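Local coordinates for trehalose monomycolate transport factor A (Mycolicibacterium smegmatis MC2 155, PDB 6T84), which is required for MmpL3-dependent transport of trehalose monomycolate to the mycobacterial cell wall, and for growth and cell elongation, at residues A120-D125 / V178-P183; V86-K91 / R170-L175; G105-R110 / R126-F131. All blocks are in the same frame, centred on the assembly; numbering follows the deposited sequence.

Contact 1 of 3, residues A120-D125 / V178-P183; sequences ARRACD and VLPPVP
An irregular, proline-rich tail, the end of this N-terminal-domain construct, lays Val178 and Leu179 against one small residue, Ala123, in the last turn of helix 117-123; both side chains touch its CB. The tail illustrates how a chain without regular secondary structure can still be held in place: from Leu179 to Pro183 the backbone angles are those of a polyproline II conformation, with three prolines in five residues. Val178 precedes this extended run and makes the closer approach. Its CG2 lies 3.8 Å from Ala123 CB and the same distance from Ala123 CA, so one branch rests against both carbons. CG1 lies anti to the carbonyl carbon (chi1 -55°), which leaves CG2 between the backbone N and the carbonyl carbon, facing Ala123. The CB of Leu179 points neither at nor away from the helix, but the end of its side chain comes nearer, CD2 lying 4.3 Å from Ala123 CB. Further along, the proline ring of Pro180 meets the guanidinium of Arg122 near its plane and at its edge, with NH2 4.4 Å from CD, a loose contact beside the apolar group. The tail has a second anchor on the loop before strand 86-90, where Pro180 O is hydrogen-bonded to Thr82 OG1. Immediately after Ala123 the helix breaks: Cys124 is the centre of an inverse gamma turn, and Asp125 becomes the N-cap of helix 126-134, its OD1 accepting a hydrogen bond from Met128 N and a weak one from Arg127 N.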
loop_
_atom_site.group_PDB
_atom_site.type_symbol
_atom_site.label_atom_id
_atom_site.label_comp_id
_atom_site.label_asym_id
_atom_site.label_seq_id
_atom_site.Cartn_x
_atom_site.Cartn_y
_atom_site.Cartn_z
ATOM N N ALA A 120 -14.707 -6.975 6.745
ATOM C CA ALA A 120 -13.331 -7.000 7.229
ATOM C C ALA A 120 -13.118 -8.123 8.245
ATOM O O ALA A 120 -12.041 -8.739 8.295
ATOM C CB ALA A 120 -13.012 -5.642 7.816
ATOM N N ARG A 121 -14.124 -8.386 9.083
ATOM C CA ARG A 121 -14.051 -9.527 9.993
ATOM C C ARG A 121 -13.805 -10.816 9.236
ATOM O O ARG A 121 -13.007 -11.663 9.680
ATOM C CB ARG A 121 -15.370 -9.633 10.746
ATOM C CG ARG A 121 -15.327 -8.865 11.980
ATOM C CD ARG A 121 -16.382 -9.294 12.988
ATOM N NE ARG A 121 -16.471 -8.276 14.027
ATOM C CZ ARG A 121 -17.263 -7.213 13.939
ATOM N NH1 ARG A 121 -18.052 -7.064 12.883
ATOM N NH2 ARG A 121 -17.274 -6.313 14.912
ATOM N N ARG A 122 -14.510 -11.002 8.114
ATOM C CA ARG A 122 -14.331 -12.222 7.329
ATOM C C ARG A 122 -12.916 -12.327 6.781
ATOM O O ARG A 122 -12.332 -13.418 6.756
ATOM C CB ARG A 122 -15.351 -12.281 6.200
ATOM C CG ARG A 122 -16.763 -12.552 6.714
ATOM C CD ARG A 122 -17.754 -12.870 5.582
ATOM N NE ARG A 122 -17.658 -11.929 4.467
ATOM C CZ ARG A 122 -18.441 -10.864 4.304
ATOM N NH1 ARG A 122 -19.395 -10.602 5.200
ATOM N NH2 ARG A 122 -18.268 -10.065 3.245
ATOM N N ALA A 123 -12.340 -11.199 6.353
ATOM C CA ALA A 123 -10.961 -11.188 5.864
ATOM C C ALA A 123 -9.940 -11.368 6.980
ATOM O O ALA A 123 -8.805 -11.747 6.695
ATOM C CB ALA A 123 -10.689 -9.868 5.116
ATOM N N CYS A 124 -10.308 -11.128 8.236
ATOM C CA CYS A 124 -9.321 -11.177 9.322
ATOM C C CYS A 124 -9.308 -12.551 9.998
ATOM O O CYS A 124 -9.640 -12.714 11.184
ATOM C CB CYS A 124 -9.602 -10.076 10.330
ATOM S SG CYS A 124 -9.063 -8.451 9.747
ATOM N N ASP A 125 -8.864 -13.539 9.247
ATOM C CA ASP A 125 -8.761 -14.891 9.791
ATOM C C ASP A 125 -7.331 -15.144 10.288
ATOM O O ASP A 125 -6.519 -14.217 10.410
ATOM C CB ASP A 125 -9.205 -15.920 8.740
ATOM C CG ASP A 125 -8.221 -16.024 7.573
ATOM O OD1 ASP A 125 -7.272 -15.223 7.444
ATOM O OD2 ASP A 125 -8.428 -16.930 6.762
ATOM N N VAL A 178 -10.746 -11.968 -0.692
ATOM C CA VAL A 178 -12.074 -12.326 -0.162
ATOM C C VAL A 178 -13.036 -11.149 -0.066
ATOM O O VAL A 178 -14.232 -11.363 0.161
ATOM C CB VAL A 178 -11.967 -13.097 1.178
ATOM C CG1 VAL A 178 -11.065 -14.321 0.996
ATOM C CG2 VAL A 178 -11.472 -12.186 2.268
ATOM N N LEU A 179 -12.575 -9.908 -0.275
ATOM C CA LEU A 179 -13.486 -8.775 -0.186
ATOM C C LEU A 179 -14.520 -8.851 -1.314
ATOM O O LEU A 179 -14.198 -9.293 -2.434
ATOM C CB LEU A 179 -12.713 -7.463 -0.280
ATOM C CG LEU A 179 -11.790 -7.183 0.930
ATOM C CD1 LEU A 179 -11.084 -5.835 0.726
ATOM C CD2 LEU A 179 -12.613 -7.348 2.281
ATOM N N PRO A 180 -15.760 -8.425 -1.060
ATOM C CA PRO A 180 -16.841 -8.712 -2.017
ATOM C C PRO A 180 -16.683 -7.897 -3.287
ATOM O O PRO A 180 -16.145 -6.780 -3.268
ATOM C CB PRO A 180 -18.117 -8.322 -1.239
ATOM C CG PRO A 180 -17.638 -7.354 -0.169
ATOM C CD PRO A 180 -16.224 -7.707 0.145
ATOM N N PRO A 181 -17.148 -8.414 -4.419
ATOM C CA PRO A 181 -17.064 -7.663 -5.681
ATOM C C PRO A 181 -17.965 -6.436 -5.660
ATOM O O PRO A 181 -18.890 -6.317 -4.857
ATOM C CB PRO A 181 -17.547 -8.669 -6.731
ATOM C CG PRO A 181 -17.623 -10.019 -6.016
ATOM C CD PRO A 181 -17.805 -9.723 -4.559
ATOM N N VAL A 182 -17.667 -5.497 -6.552
ATOM C CA VAL A 182 -18.524 -4.311 -6.685
ATOM C C VAL A 182 -19.891 -4.746 -7.199
ATOM O O VAL A 182 -19.963 -5.457 -8.217
ATOM C CB VAL A 182 -17.886 -3.317 -7.640
ATOM C CG1 VAL A 182 -18.766 -2.097 -7.814
ATOM C CG2 VAL A 182 -16.531 -2.924 -7.092
ATOM N N PRO A 183 -20.987 -4.358 -6.547
ATOM C CA PRO A 183 -22.312 -4.752 -7.050
ATOM C C PRO A 183 -22.589 -4.188 -8.439
ATOM O O PRO A 183 -22.146 -3.092 -8.800
ATOM C CB PRO A 183 -23.275 -4.164 -6.013
ATOM C CG PRO A 183 -22.519 -3.033 -5.395
ATOM C CD PRO A 183 -21.080 -3.483 -5.367
#

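Contact 2 of 3, residues V86-K91 / R170-L175; sequences VDLRLK and RQFNDL
Phe172 and Leu88 meet with their side chains set aslant, the aromatic ring reaching from helix 159-175 down to strand 86-90 of the antiparallel sheet. Leu88 CD2 comes to 3.9 Å from Phe172 CE1, while its CB lies 4.1 Å from Phe172 CZ, so both the root and one branch of the leucine approach the CE1-CZ end of the ring obliquely. Two residues earlier in the strand, Val86 CG1 approaches the same end of the ring, 4.3 Å from Phe172 CZ. The phenylalanine can span the gap because its CG is anti to the backbone N (chi1 -171°), which throws the ring outward from the helix; the nearest backbone pair, Leu88 and Phe172, has its CA atoms 9.5 Å apart. The strand shows the usual alternation of sides: Val86 and Leu88 face the helix, whereas Asp87 and Arg89 lie on the other face of the sheet and pair with each other. Arg89 grips the carboxylate side-on, NE to OD1 of Asp87 and NH2 to OD2, each bond 2.8 Å long and met on the syn side; the NE bond is almost straight at 176°. With NH1 bonded to Lys94 O, all three guanidinium nitrogens are engaged, which should fix the group's rotation. On the helix side the apolar contact is wholly buried. Phe172 also touches Met142 on the adjoining strand 141-144, Leu88 is flanked by Val112 of strand 110-114, and Phe131 of helix 126-134 packs against Leu88 from its own helix.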
loop_
_atom_site.group_PDB
_atom_site.type_symbol
_atom_site.label_atom_id
_atom_site.label_comp_id
_atom_site.label_asym_id
_atom_site.label_seq_id
_atom_site.Cartn_x
_atom_site.Cartn_y
_atom_site.Cartn_z
ATOM N N VAL A 86 -10.155 -1.870 3.496
ATOM C CA VAL A 86 -9.464 -2.294 4.729
ATOM C C VAL A 86 -8.173 -1.502 4.823
ATOM O O VAL A 86 -7.443 -1.373 3.823
ATOM C CB VAL A 86 -9.194 -3.810 4.704
ATOM C CG1 VAL A 86 -8.399 -4.269 5.993
ATOM C CG2 VAL A 86 -10.524 -4.605 4.603
ATOM N N ASP A 87 -7.864 -1.001 6.028
ATOM C CA ASP A 87 -6.641 -0.241 6.296
ATOM C C ASP A 87 -6.021 -0.872 7.539
ATOM O O ASP A 87 -6.673 -0.955 8.588
ATOM C CB ASP A 87 -7.035 1.227 6.547
ATOM C CG ASP A 87 -5.864 2.147 6.814
ATOM O OD1 ASP A 87 -5.118 1.850 7.763
ATOM O OD2 ASP A 87 -5.728 3.190 6.113
ATOM N N LEU A 88 -4.807 -1.342 7.391
ATOM C CA LEU A 88 -4.043 -2.022 8.458
ATOM C C LEU A 88 -2.808 -1.155 8.707
ATOM O O LEU A 88 -1.948 -1.045 7.827
ATOM C CB LEU A 88 -3.642 -3.401 7.912
ATOM C CG LEU A 88 -2.752 -4.302 8.767
ATOM C CD1 LEU A 88 -3.514 -4.696 10.038
ATOM C CD2 LEU A 88 -2.292 -5.563 7.985
ATOM N N ARG A 89 -2.689 -0.552 9.899
ATOM C CA ARG A 89 -1.613 0.408 10.132
ATOM C C ARG A 89 -1.045 0.223 11.531
ATOM O O ARG A 89 -1.709 -0.314 12.427
ATOM C CB ARG A 89 -2.067 1.856 9.910
ATOM C CG ARG A 89 -3.206 2.264 10.776
ATOM C CD ARG A 89 -3.601 3.734 10.580
ATOM N NE ARG A 89 -4.024 3.979 9.183
ATOM C CZ ARG A 89 -3.959 5.167 8.586
ATOM N NH1 ARG A 89 -3.569 6.233 9.280
ATOM N NH2 ARG A 89 -4.320 5.319 7.295
ATOM N N LEU A 90 0.196 0.656 11.709
ATOM C CA LEU A 90 0.816 0.507 13.036
ATOM C C LEU A 90 -0.031 1.232 14.081
ATOM O O LEU A 90 -0.574 2.310 13.841
ATOM C CB LEU A 90 2.217 1.140 13.012
ATOM C CG LEU A 90 3.200 0.491 12.077
ATOM C CD1 LEU A 90 4.563 1.191 12.124
ATOM C CD2 LEU A 90 3.345 -1.005 12.387
ATOM N N LYS A 91 -0.080 0.662 15.286
ATOM C CA LYS A 91 -0.917 1.220 16.352
ATOM C C LYS A 91 -0.530 2.653 16.750
ATOM O O LYS A 91 -1.393 3.418 17.220
ATOM C CB LYS A 91 -0.939 0.256 17.547
ATOM C CG LYS A 91 0.373 0.139 18.209
ATOM C CD LYS A 91 0.268 -0.866 19.375
ATOM C CE LYS A 91 1.537 -0.901 20.231
ATOM N NZ LYS A 91 2.622 -1.736 19.642
ATOM N N ARG A 170 1.984 -7.854 -2.088
ATOM C CA ARG A 170 1.431 -9.062 -2.710
ATOM C C ARG A 170 0.718 -9.918 -1.676
ATOM O O ARG A 170 -0.377 -10.413 -1.932
ATOM C CB ARG A 170 2.540 -9.853 -3.411
ATOM C CG ARG A 170 3.278 -9.076 -4.546
ATOM C CD ARG A 170 4.518 -9.866 -5.058
ATOM N NE ARG A 170 4.071 -11.079 -5.742
ATOM C CZ ARG A 170 4.904 -11.921 -6.349
ATOM N NH1 ARG A 170 6.215 -11.690 -6.301
ATOM N NH2 ARG A 170 4.433 -12.978 -6.991
ATOM N N GLN A 171 1.322 -10.096 -0.507
ATOM C CA GLN A 171 0.693 -10.910 0.521
ATOM C C GLN A 171 -0.588 -10.266 1.028
ATOM O O GLN A 171 -1.586 -10.960 1.260
ATOM C CB GLN A 171 1.709 -11.089 1.664
ATOM C CG GLN A 171 2.859 -12.040 1.311
ATOM C CD GLN A 171 4.075 -11.911 2.258
ATOM O OE1 GLN A 171 4.256 -10.872 2.902
ATOM N NE2 GLN A 171 4.948 -12.917 2.265
ATOM N N PHE A 172 -0.561 -8.960 1.284
ATOM C CA PHE A 172 -1.770 -8.277 1.739
ATOM C C PHE A 172 -2.866 -8.337 0.680
ATOM O O PHE A 172 -4.039 -8.590 0.995
ATOM C CB PHE A 172 -1.419 -6.847 2.139
ATOM C CG PHE A 172 -2.536 -6.095 2.825
ATOM C CD1 PHE A 172 -3.155 -6.605 3.960
ATOM C CD2 PHE A 172 -2.927 -4.845 2.367
ATOM C CE1 PHE A 172 -4.151 -5.875 4.610
ATOM C CE2 PHE A 172 -3.941 -4.118 2.974
ATOM C CZ PHE A 172 -4.547 -4.619 4.107
ATOM N N ASN A 173 -2.510 -8.126 -0.577
ATOM C CA ASN A 173 -3.488 -8.237 -1.649
ATOM C C ASN A 173 -4.118 -9.618 -1.692
ATOM O O ASN A 173 -5.341 -9.754 -1.852
ATOM C CB ASN A 173 -2.755 -7.916 -2.959
ATOM C CG ASN A 173 -3.697 -7.905 -4.122
ATOM O OD1 ASN A 173 -4.628 -7.098 -4.174
ATOM N ND2 ASN A 173 -3.485 -8.818 -5.046
ATOM N N ASP A 174 -3.304 -10.665 -1.528
ATOM C CA ASP A 174 -3.845 -12.031 -1.514
ATOM C C ASP A 174 -4.869 -12.192 -0.389
ATOM O O ASP A 174 -5.933 -12.795 -0.586
ATOM C CB ASP A 174 -2.718 -13.062 -1.338
ATOM C CG ASP A 174 -1.931 -13.311 -2.625
ATOM O OD1 ASP A 174 -2.378 -12.844 -3.701
ATOM O OD2 ASP A 174 -0.858 -13.964 -2.563
ATOM N N LEU A 175 -4.593 -11.621 0.776
ATOM C CA LEU A 175 -5.489 -11.777 1.910
ATOM C C LEU A 175 -6.795 -11.031 1.691
ATOM O O LEU A 175 -7.827 -11.436 2.238
ATOM C CB LEU A 175 -4.791 -11.292 3.184
ATOM C CG LEU A 175 -3.603 -12.119 3.687
ATOM C CD1 LEU A 175 -2.721 -11.286 4.633
ATOM C CD2 LEU A 175 -4.137 -13.346 4.445
#

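Contact 3 of 3, residues G105-R110 / R126-F131; sequences GAIGPR and RRMVTF
Ile107 and Arg110 close the tight hairpin between strands 102-107 and 110-114, whose two-residue loop, Gly108 and Pro109, forms a type II' beta turn from Ile107 to Arg110, and both turn toward helix 126-134. The hairpin is pinned by paired backbone bonds, Ile107 N to Arg110 O at 2.8 Å and Arg110 N to Ile107 O at 2.9 Å, while Gly108 supplies the positive phi (60°) of the turn. Ile107 divides its branches between two helix residues. CG2, anti to the backbone N, settles on the valine, 3.9 Å from Val129 O, and 4.0 Å from Val129 CG1. The other branch carries CD1 to 4.3 Å from Met128 CG, so that the isoleucine bears against consecutive residues of one turn. Val129 O is not left to this apolar neighbour, being hydrogen-bonded to His133 ND1. Arg110 behaves differently: its long, nearly extended chain passes the helix rather than packing on it. Near the helix end its guanidinium meets four backbone carbonyls, NH1 bonding to Ala132 O and Ala135 O, and NH2 to Pro136 O and Ala139 O. Such a cluster would probably suit the positive charge at the C-terminal end of the helix, and it ties the hairpin to the segment that follows. Phe131 O contributes only a looser approach, lying oblique to the guanidinium, 4.5 Å from Arg110 NH1.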
loop_
_atom_site.group_PDB
_atom_site.type_symbol
_atom_site.label_atom_id
_atom_site.label_comp_id
_atom_site.label_asym_id
_atom_site.label_seq_id
_atom_site.Cartn_x
_atom_site.Cartn_y
_atom_site.Cartn_z
ATOM N N GLY A 105 -10.405 -3.575 15.083
ATOM C CA GLY A 105 -9.735 -4.129 16.257
ATOM C C GLY A 105 -8.221 -4.076 16.094
ATOM O O GLY A 105 -7.695 -3.680 15.051
ATOM N N ALA A 106 -7.523 -4.424 17.153
ATOM C CA ALA A 106 -6.068 -4.496 17.154
ATOM C C ALA A 106 -5.613 -5.890 16.763
ATOM O O ALA A 106 -6.240 -6.909 17.133
ATOM C CB ALA A 106 -5.529 -4.234 18.547
ATOM N N ILE A 107 -4.469 -5.951 16.073
ATOM C CA ILE A 107 -3.753 -7.213 15.866
ATOM C C ILE A 107 -2.278 -6.926 16.068
ATOM O O ILE A 107 -1.622 -6.359 15.186
ATOM C CB ILE A 107 -3.969 -7.852 14.487
ATOM C CG1 ILE A 107 -5.440 -7.927 14.095
ATOM C CG2 ILE A 107 -3.299 -9.256 14.453
ATOM C CD1 ILE A 107 -5.652 -8.433 12.622
ATOM N N GLY A 108 -1.737 -7.360 17.184
ATOM C CA GLY A 108 -0.317 -7.193 17.368
ATOM C C GLY A 108 0.105 -5.745 17.333
ATOM O O GLY A 108 -0.419 -4.891 18.056
ATOM N N PRO A 109 1.082 -5.442 16.476
ATOM C CA PRO A 109 1.609 -4.089 16.396
ATOM C C PRO A 109 0.701 -3.171 15.608
ATOM O O PRO A 109 1.063 -1.998 15.408
ATOM C CB PRO A 109 2.935 -4.315 15.634
ATOM C CG PRO A 109 2.623 -5.452 14.713
ATOM C CD PRO A 109 1.768 -6.374 15.549
ATOM N N ARG A 110 -0.434 -3.692 15.076
ATOM C CA ARG A 110 -1.274 -2.957 14.113
ATOM C C ARG A 110 -2.715 -2.818 14.597
ATOM O O ARG A 110 -3.189 -3.513 15.517
ATOM C CB ARG A 110 -1.232 -3.682 12.742
ATOM C CG ARG A 110 0.102 -3.487 12.016
ATOM C CD ARG A 110 0.388 -4.504 10.954
ATOM N NE ARG A 110 1.482 -4.024 10.141
ATOM C CZ ARG A 110 2.708 -4.477 10.129
ATOM N NH1 ARG A 110 3.054 -5.538 10.867
ATOM N NH2 ARG A 110 3.578 -3.881 9.357
ATOM N N ARG A 126 -6.984 -16.410 10.497
ATOM C CA ARG A 126 -5.665 -16.765 11.023
ATOM C C ARG A 126 -4.536 -16.252 10.124
ATOM O O ARG A 126 -3.481 -15.810 10.607
ATOM C CB ARG A 126 -5.629 -18.305 11.157
ATOM C CG ARG A 126 -4.406 -18.927 11.722
ATOM C CD ARG A 126 -4.705 -20.420 11.931
ATOM N NE ARG A 126 -4.769 -21.179 10.681
ATOM C CZ ARG A 126 -5.140 -22.457 10.594
ATOM N NH1 ARG A 126 -5.510 -23.132 11.671
ATOM N NH2 ARG A 126 -5.153 -23.062 9.417
ATOM N N ARG A 127 -4.729 -16.301 8.793
ATOM C CA ARG A 127 -3.658 -15.847 7.925
ATOM C C ARG A 127 -3.455 -14.356 8.066
ATOM O O ARG A 127 -2.303 -13.877 8.040
ATOM C CB ARG A 127 -3.971 -16.211 6.483
ATOM C CG ARG A 127 -3.855 -17.717 6.179
ATOM C CD ARG A 127 -4.164 -17.968 4.682
ATOM N NE ARG A 127 -3.390 -17.092 3.794
ATOM C CZ ARG A 127 -3.722 -16.797 2.536
ATOM N NH1 ARG A 127 -4.828 -17.301 2.007
ATOM N NH2 ARG A 127 -2.955 -15.988 1.806
ATOM N N MET A 128 -4.548 -13.606 8.251
ATOM C CA MET A 128 -4.402 -12.169 8.475
ATOM C C MET A 128 -3.739 -11.892 9.815
ATOM O O MET A 128 -2.938 -10.959 9.948
ATOM C CB MET A 128 -5.758 -11.489 8.412
ATOM C CG MET A 128 -5.664 -9.964 8.554
ATOM S SD MET A 128 -4.872 -9.086 7.165
ATOM C CE MET A 128 -6.316 -9.003 6.066
ATOM N N VAL A 129 -4.120 -12.633 10.859
ATOM C CA VAL A 129 -3.481 -12.414 12.163
ATOM C C VAL A 129 -1.982 -12.673 12.061
ATOM O O VAL A 129 -1.165 -11.864 12.534
ATOM C CB VAL A 129 -4.142 -13.303 13.238
ATOM C CG1 VAL A 129 -3.336 -13.239 14.558
ATOM C CG2 VAL A 129 -5.577 -12.811 13.476
ATOM N N THR A 130 -1.595 -13.806 11.459
ATOM C CA THR A 130 -0.165 -14.058 11.336
ATOM C C THR A 130 0.516 -12.940 10.555
ATOM O O THR A 130 1.565 -12.447 10.976
ATOM C CB THR A 130 0.072 -15.430 10.691
ATOM O OG1 THR A 130 -0.563 -16.429 11.504
ATOM C CG2 THR A 130 1.566 -15.773 10.531
ATOM N N PHE A 131 -0.061 -12.525 9.412
ATOM C CA PHE A 131 0.527 -11.461 8.606
ATOM C C PHE A 131 0.720 -10.163 9.408
ATOM O O PHE A 131 1.750 -9.490 9.276
ATOM C CB PHE A 131 -0.382 -11.241 7.389
ATOM C CG PHE A 131 0.066 -10.113 6.482
ATOM C CD1 PHE A 131 1.190 -10.244 5.681
ATOM C CD2 PHE A 131 -0.629 -8.933 6.473
ATOM C CE1 PHE A 131 1.617 -9.180 4.863
ATOM C CE2 PHE A 131 -0.216 -7.864 5.656
ATOM C CZ PHE A 131 0.895 -8.008 4.843
#

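Overall arrangement
Contact 2 lies nearer the middle of this probably cytoplasmic part of the N-terminal domain, contacts 1 and 3 further out; the whole domain is necessary and sufficient for function and MmpL3 interaction, with no role assigned to these contacts. Contacts 2 and 3 are closest, with centres about 9 Å apart; both reach the same antiparallel sheet, beside it Lys91 N probably bonds to Pro109 O (2.9 Å), and the two helices touch through Leu175 CD1 and Phe131 CG, 3.5 Å apart. Contact 1, about 12 Å from contact 2 centre to centre, joins it where Val86 CG2 packs on Leu179 CD1 (4.1 Å). Contacts 1 and 3, centres about 16 Å apart, follow successive helices: Ala123 O lies 3.5 Å from Met128 CB.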